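Putative N-acetylmuramoyl-L-alanine amidase (PDB 3CZX) probably hydrolyses, as a zinc-dependent amidase, the link between N-acetylmuramoyl residues and L-amino acids in cell-wall glycopeptides. Local coordinates at residues N98-W101 with C102-G106; H131-L134 with A135-Q138; I165-A168 with I169-I173. All blocks are in the same frame, centred on the assembly; numbering follows the deposited sequence.

Contact 1. Residues N98-W101 with C102-G106; sequences NKRW and CQVLG
The first turns of helix 99-113 illustrate how side chains one turn apart can share a surface: Arg100 folds over Val104, and Lys99 runs alongside Gln103. In Arg100 the bend at chi2 (58°) swings the end of the chain forward over the following turn, where Val104 CG2 sits against one face of the guanidinium, offset toward its rim, 3.5 Å from Arg100 NE. Water 1 lies in the guanidinium plane at the edge; it accepts from Arg100 NH1 and donates to Gln103 OE1 at 2.7 Å. Arg100 NH2 is spoken for by a salt bridge to Glu176 of helix 152-177.

The helix links strands 91-94 and 123-125 of the mixed sheet in a beta-alpha-beta unit, and Asn98 holds its N-cap position. Cys102 N donates to Asn98 O at 2.9 Å, a nearly straight bond.

Lys99 and Gln103 point the same way, with Lys99 CG 3.7 Å from Gln103 NE2. Both find their polar partners on Glu120: the lysine forms a salt bridge with its carboxylate, the amide a hydrogen bond to its backbone oxygen. Leu105 and Trp101 both pack on strands 142-145 and 73-77, the tryptophan also on helix 152-177.

Contact 2. Residues H131-L134 with A135-Q138; sequences HSRL and AYAQ
Arg133, at the N-cap position of the short helix 134-138, meets Tyr136 beside the zinc site, and the type I beta turn from His131 to Leu134 delivers the chain to that point. His131 begins the turn, which is closed by Leu134 N donating to His131 O at 3.0 Å. Its imidazole takes part as well: Arg133 N donates to His131 ND1 at 2.8 Å, from 20° out of the ring plane, while the same ring packs edge-to-face with His78, a zinc ligand. Ser132 contributes through its carbonyl, since water 2 donates to Ser132 O and accepts from Ala135 N, giving an early amide of the helix a partner.

Arg133 follows. Arg133 O receives Tyr136 N at 2.8 Å from well above the carbonyl plane, and a second, weak bond comes to it from Ala137 N at 3.4 Å. The buried side chain, bent at chi2 and chi3, brings Arg133 NH2 to 4.2 Å from Tyr136 CD1, with the guanidinium and ring planes 27° apart. Arg133 NE forms a salt bridge with Glu76 and NH2 binds Met59 O, so the group is fixed close to His78; the tyrosine hydroxyl is hydrogen-bonded to Thr9.

Leu134 starts the helix proper. Leu134 O accepts from Gln138 N in a nearly straight bond of 2.7 Å, and the glutamine chain, extended beyond CG, reaches back over the leucine, placing Gln138 NE2 3.8 Å from Leu134 CG.

Contact 3. Residues I165-A168 with I169-I173; sequences ICRA and IADAI
Along helix 152-177, Arg167 and Asp171 meet one turn apart without a direct salt bridge, an instructive case of opposite charges joined through solvent. The nearest approach of the two side chains is made by the aliphatic part of the arginine, Arg167 CG lying 3.6 Å from Asp171 OD2. The bend at chi3 (-61°) turns the guanidinium off the line of the chain, and its plane stands 51° from that of the carboxylate. Arg167 NH1 remains 5.2 Å from Asp171 OD1. Water 3 bridges them: it lies at the edge of the guanidinium, in its plane, accepting from Arg167 NH1 at 2.7 Å and donating to Asp171 OD1. The opposite charges probably still attract one another across this gap. On another flank of the helix Ile169 has CG1 beside its backbone N (chi1 -69°), which directs its end back along the preceding turn; there the two isoleucines touch through methyl groups, with Ile165 CG2 4.3 Å from Ile169 CD1.

Beneath these pairs runs the helical backbone, in which Asp171 N donates to Arg167 O at 2.8 Å and Ala170 N to Cys166 O at 3.0 Å.

Further out, the isoleucine flank faces helix 99-113, where Ile165 meets Thr113, Ile169 meets Val109 and Ala172 meets Ala108. Cys166 packs on Ile36 and Val37 of helix 26-45 and Ala170 on Ile40 of that helix, while Arg167 also packs on Thr54 of the second subunit. Both charged groups have partners on helix 26-45 as well: Asp171 OD1 is hydrogen-bonded to Tyr45 OH, and Arg167 NH1 forms a salt bridge with Asp44 OD2.

Overall arrangement
Read from the N terminus, the three contacts come in series, none nested within or crossing another, and each joins segments adjacent in sequence, so that none closes a long loop. Contact 1 lies early in the helix between strands 91-94 and 123-125. After the second of these strands, contact 2 turns the chain into helix 134-138 near the zinc site, about 16 Å from contact 1 between centres and not touching it. Strand 142-145 then leads to the long helix of contact 3. Contacts 1 and 3 pack together through Leu105 with Ile169 and Ile173, whereas contacts 2 and 3 lie on opposite sides of the chain's centre.

Contact 1. Residues N98-W101 with C102-G106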
# COMPACT_ATOMS: atom_id res chain seq x y z
N ASN A 98 -16.58 -23.33 -1.28
CA ASN A 98 -15.54 -22.40 -1.69
C ASN A 98 -14.15 -23.04 -1.90
O ASN A 98 -13.16 -22.33 -2.05
CB ASN A 98 -15.44 -21.33 -0.59
CG ASN A 98 -16.64 -20.38 -0.61
OD1 ASN A 98 -17.29 -20.15 0.41
ND2 ASN A 98 -16.88 -19.80 -1.73
N LYS A 99 -14.05 -24.37 -1.93
CA LYS A 99 -12.73 -25.01 -2.10
C LYS A 99 -12.01 -24.55 -3.37
O LYS A 99 -10.83 -24.18 -3.31
CB LYS A 99 -12.88 -26.54 -2.07
CG LYS A 99 -11.61 -27.30 -2.39
CD LYS A 99 -11.93 -28.78 -2.64
CE LYS A 99 -12.17 -29.49 -1.41
NZ LYS A 99 -12.11 -30.95 -1.79
N ARG A 100 -12.69 -24.54 -4.49
CA ARG A 100 -12.09 -24.10 -5.72
C ARG A 100 -11.61 -22.67 -5.59
O ARG A 100 -10.48 -22.40 -5.96
CB ARG A 100 -13.08 -24.26 -6.87
CG ARG A 100 -12.72 -23.57 -8.14
CD ARG A 100 -11.44 -23.98 -8.73
NE ARG A 100 -11.29 -23.30 -10.02
CZ ARG A 100 -10.23 -23.43 -10.81
NH1 ARG A 100 -9.21 -24.20 -10.44
NH2 ARG A 100 -10.18 -22.77 -11.97
N TRP A 101 -12.41 -21.77 -5.03
CA TRP A 101 -11.95 -20.39 -4.88
C TRP A 101 -10.72 -20.31 -4.00
O TRP A 101 -9.78 -19.58 -4.33
CB TRP A 101 -13.03 -19.51 -4.28
CG TRP A 101 -13.90 -18.89 -5.24
CD1 TRP A 101 -15.23 -19.10 -5.39
CD2 TRP A 101 -13.54 -17.88 -6.20
NE1 TRP A 101 -15.73 -18.29 -6.38
CE2 TRP A 101 -14.71 -17.53 -6.89
CE3 TRP A 101 -12.34 -17.22 -6.52
CZ2 TRP A 101 -14.71 -16.57 -7.92
CZ3 TRP A 101 -12.35 -16.26 -7.55
CH2 TRP A 101 -13.53 -15.95 -8.22
N CYS A 102 -10.71 -21.06 -2.90
CA CYS A 102 -9.52 -21.10 -1.99
C CYS A 102 -8.28 -21.54 -2.74
O CYS A 102 -7.17 -21.01 -2.49
CB CYS A 102 -9.79 -22.05 -0.81
SG CYS A 102 -11.01 -21.39 0.34
N GLN A 103 -8.46 -22.50 -3.64
CA GLN A 103 -7.34 -23.08 -4.40
C GLN A 103 -6.86 -22.09 -5.48
O GLN A 103 -5.64 -21.94 -5.70
CB GLN A 103 -7.73 -24.43 -5.00
CG GLN A 103 -7.86 -25.49 -3.91
CD GLN A 103 -8.43 -26.80 -4.36
OE1 GLN A 103 -9.15 -26.90 -5.39
NE2 GLN A 103 -8.14 -27.84 -3.58
N VAL A 104 -7.79 -21.38 -6.12
CA VAL A 104 -7.44 -20.33 -7.10
C VAL A 104 -6.60 -19.24 -6.42
O VAL A 104 -5.55 -18.84 -6.93
CB VAL A 104 -8.72 -19.70 -7.71
CG1 VAL A 104 -8.40 -18.43 -8.50
CG2 VAL A 104 -9.45 -20.71 -8.58
N LEU A 105 -7.06 -18.79 -5.25
CA LEU A 105 -6.35 -17.73 -4.49
C LEU A 105 -4.98 -18.22 -4.07
O LEU A 105 -3.98 -17.54 -4.21
CB LEU A 105 -7.12 -17.31 -3.25
CG LEU A 105 -8.49 -16.65 -3.57
CD1 LEU A 105 -9.34 -16.60 -2.30
CD2 LEU A 105 -8.28 -15.24 -4.16
N GLY A 106 -4.93 -19.43 -3.50
CA GLY A 106 -3.68 -19.96 -2.96
C GLY A 106 -2.62 -20.14 -4.05
O GLY A 106 -1.45 -19.77 -3.89
O HOH W 1 -8.95 -26.17 -7.96

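Contact 2. Residues H131-L134 with A135-Q138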
# COMPACT_ATOMS: atom_id res chain seq x y z
N HIS A 131 -10.19 -20.26 14.51
CA HIS A 131 -9.89 -18.89 14.05
C HIS A 131 -10.79 -17.84 14.71
O HIS A 131 -11.97 -18.10 14.93
CB HIS A 131 -10.00 -18.80 12.51
CG HIS A 131 -9.33 -17.58 11.94
ND1 HIS A 131 -9.96 -16.37 11.82
CD2 HIS A 131 -8.06 -17.39 11.49
CE1 HIS A 131 -9.12 -15.48 11.31
NE2 HIS A 131 -7.96 -16.08 11.10
N SER A 132 -10.25 -16.66 15.00
CA SER A 132 -11.06 -15.53 15.51
C SER A 132 -12.26 -15.16 14.62
O SER A 132 -13.29 -14.67 15.11
CB SER A 132 -10.18 -14.27 15.73
OG SER A 132 -9.86 -13.58 14.53
N ARG A 133 -12.14 -15.41 13.32
CA ARG A 133 -13.18 -15.12 12.36
C ARG A 133 -13.68 -16.40 11.69
O ARG A 133 -14.16 -16.37 10.55
CB ARG A 133 -12.67 -14.12 11.31
CG ARG A 133 -12.23 -12.79 11.89
CD ARG A 133 -13.43 -11.92 12.21
NE ARG A 133 -13.81 -11.10 11.07
CZ ARG A 133 -14.70 -10.11 11.10
NH1 ARG A 133 -15.38 -9.84 12.21
NH2 ARG A 133 -14.94 -9.39 10.01
N LEU A 134 -13.57 -17.53 12.40
CA LEU A 134 -14.15 -18.79 11.93
C LEU A 134 -15.60 -18.60 11.52
O LEU A 134 -16.06 -19.19 10.53
CB LEU A 134 -14.04 -19.86 13.01
CG LEU A 134 -14.44 -21.30 12.66
CD1 LEU A 134 -13.62 -21.85 11.50
CD2 LEU A 134 -14.26 -22.17 13.91
N ALA A 135 -16.33 -17.75 12.26
CA ALA A 135 -17.74 -17.44 11.90
C ALA A 135 -17.93 -16.90 10.47
O ALA A 135 -18.94 -17.18 9.81
CB ALA A 135 -18.35 -16.46 12.90
N TYR A 136 -16.93 -16.13 10.01
CA TYR A 136 -16.90 -15.59 8.63
C TYR A 136 -16.77 -16.73 7.62
O TYR A 136 -17.48 -16.76 6.62
CB TYR A 136 -15.71 -14.63 8.51
CG TYR A 136 -15.58 -13.77 7.25
CD1 TYR A 136 -15.90 -12.41 7.28
CD2 TYR A 136 -15.05 -14.29 6.08
CE1 TYR A 136 -15.76 -11.60 6.15
CE2 TYR A 136 -14.93 -13.51 4.95
CZ TYR A 136 -15.26 -12.16 4.99
OH TYR A 136 -15.09 -11.34 3.90
N ALA A 137 -15.86 -17.66 7.93
CA ALA A 137 -15.68 -18.87 7.11
C ALA A 137 -16.93 -19.74 7.14
O ALA A 137 -17.42 -20.18 6.10
CB ALA A 137 -14.43 -19.66 7.59
N GLN A 138 -17.47 -19.98 8.34
CA GLN A 138 -18.72 -20.77 8.47
C GLN A 138 -19.88 -20.19 7.69
O GLN A 138 -20.72 -20.94 7.13
CB GLN A 138 -19.09 -20.95 9.95
CG GLN A 138 -18.07 -21.80 10.68
CD GLN A 138 -18.28 -21.83 12.18
OE1 GLN A 138 -18.81 -20.88 12.78
NE2 GLN A 138 -17.83 -22.92 12.81
O HOH W 2 -15.63 -16.63 14.82

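Contact 3. Residues I165-A168 with I169-I173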
# COMPACT_ATOMS: atom_id res chain seq x y z
N ILE A 165 2.25 -9.40 -5.46
CA ILE A 165 1.46 -10.49 -4.88
C ILE A 165 -0.04 -10.15 -4.97
O ILE A 165 -0.85 -10.99 -5.39
CB ILE A 165 1.92 -10.82 -3.41
CG1 ILE A 165 3.34 -11.41 -3.40
CG2 ILE A 165 0.89 -11.72 -2.68
CD1 ILE A 165 3.96 -11.47 -2.03
N CYS A 166 -0.41 -8.94 -4.57
CA CYS A 166 -1.82 -8.50 -4.59
C CYS A 166 -2.33 -8.39 -6.02
O CYS A 166 -3.47 -8.76 -6.27
CB CYS A 166 -2.06 -7.25 -3.83
SG CYS A 166 -1.69 -7.39 -2.06
N ARG A 167 -1.48 -7.99 -6.97
CA ARG A 167 -1.86 -8.04 -8.39
C ARG A 167 -2.12 -9.45 -8.87
O ARG A 167 -3.10 -9.70 -9.58
CB ARG A 167 -0.81 -7.37 -9.28
CG ARG A 167 -1.26 -7.30 -10.76
CD ARG A 167 -0.33 -6.48 -11.59
NE ARG A 167 -0.27 -5.11 -11.12
CZ ARG A 167 -1.12 -4.13 -11.43
NH1 ARG A 167 -2.15 -4.35 -12.22
NH2 ARG A 167 -0.93 -2.92 -10.92
N ALA A 168 -1.26 -10.41 -8.49
CA ALA A 168 -1.47 -11.85 -8.80
C ALA A 168 -2.85 -12.31 -8.27
O ALA A 168 -3.60 -13.03 -8.95
CB ALA A 168 -0.33 -12.75 -8.21
N ILE A 169 -3.20 -11.88 -7.05
CA ILE A 169 -4.48 -12.29 -6.45
C ILE A 169 -5.65 -11.71 -7.27
O ILE A 169 -6.57 -12.43 -7.68
CB ILE A 169 -4.56 -11.84 -4.96
CG1 ILE A 169 -3.58 -12.65 -4.10
CG2 ILE A 169 -6.03 -11.98 -4.41
CD1 ILE A 169 -3.35 -12.05 -2.66
N ALA A 170 -5.59 -10.41 -7.54
CA ALA A 170 -6.61 -9.71 -8.32
C ALA A 170 -6.74 -10.37 -9.70
O ALA A 170 -7.85 -10.63 -10.17
CB ALA A 170 -6.24 -8.21 -8.43
N ASP A 171 -5.62 -10.58 -10.37
CA ASP A 171 -5.66 -11.17 -11.72
C ASP A 171 -6.32 -12.57 -11.73
O ASP A 171 -7.04 -12.94 -12.69
CB ASP A 171 -4.25 -11.27 -12.31
CG ASP A 171 -3.68 -9.94 -12.77
OD1 ASP A 171 -4.43 -8.93 -12.95
OD2 ASP A 171 -2.44 -9.90 -12.92
N ALA A 172 -6.03 -13.36 -10.69
CA ALA A 172 -6.59 -14.70 -10.56
C ALA A 172 -8.10 -14.66 -10.33
O ALA A 172 -8.84 -15.53 -10.83
CB ALA A 172 -5.86 -15.48 -9.44
N ILE A 173 -8.57 -13.70 -9.54
CA ILE A 173 -9.99 -13.53 -9.29
C ILE A 173 -10.66 -13.17 -10.60
O ILE A 173 -11.60 -13.83 -10.99
CB ILE A 173 -10.28 -12.46 -8.19
CG1 ILE A 173 -9.80 -12.91 -6.82
CG2 ILE A 173 -11.77 -12.13 -8.10
CD1 ILE A 173 -9.77 -11.81 -5.77
O HOH W 3 -3.37 -6.42 -13.48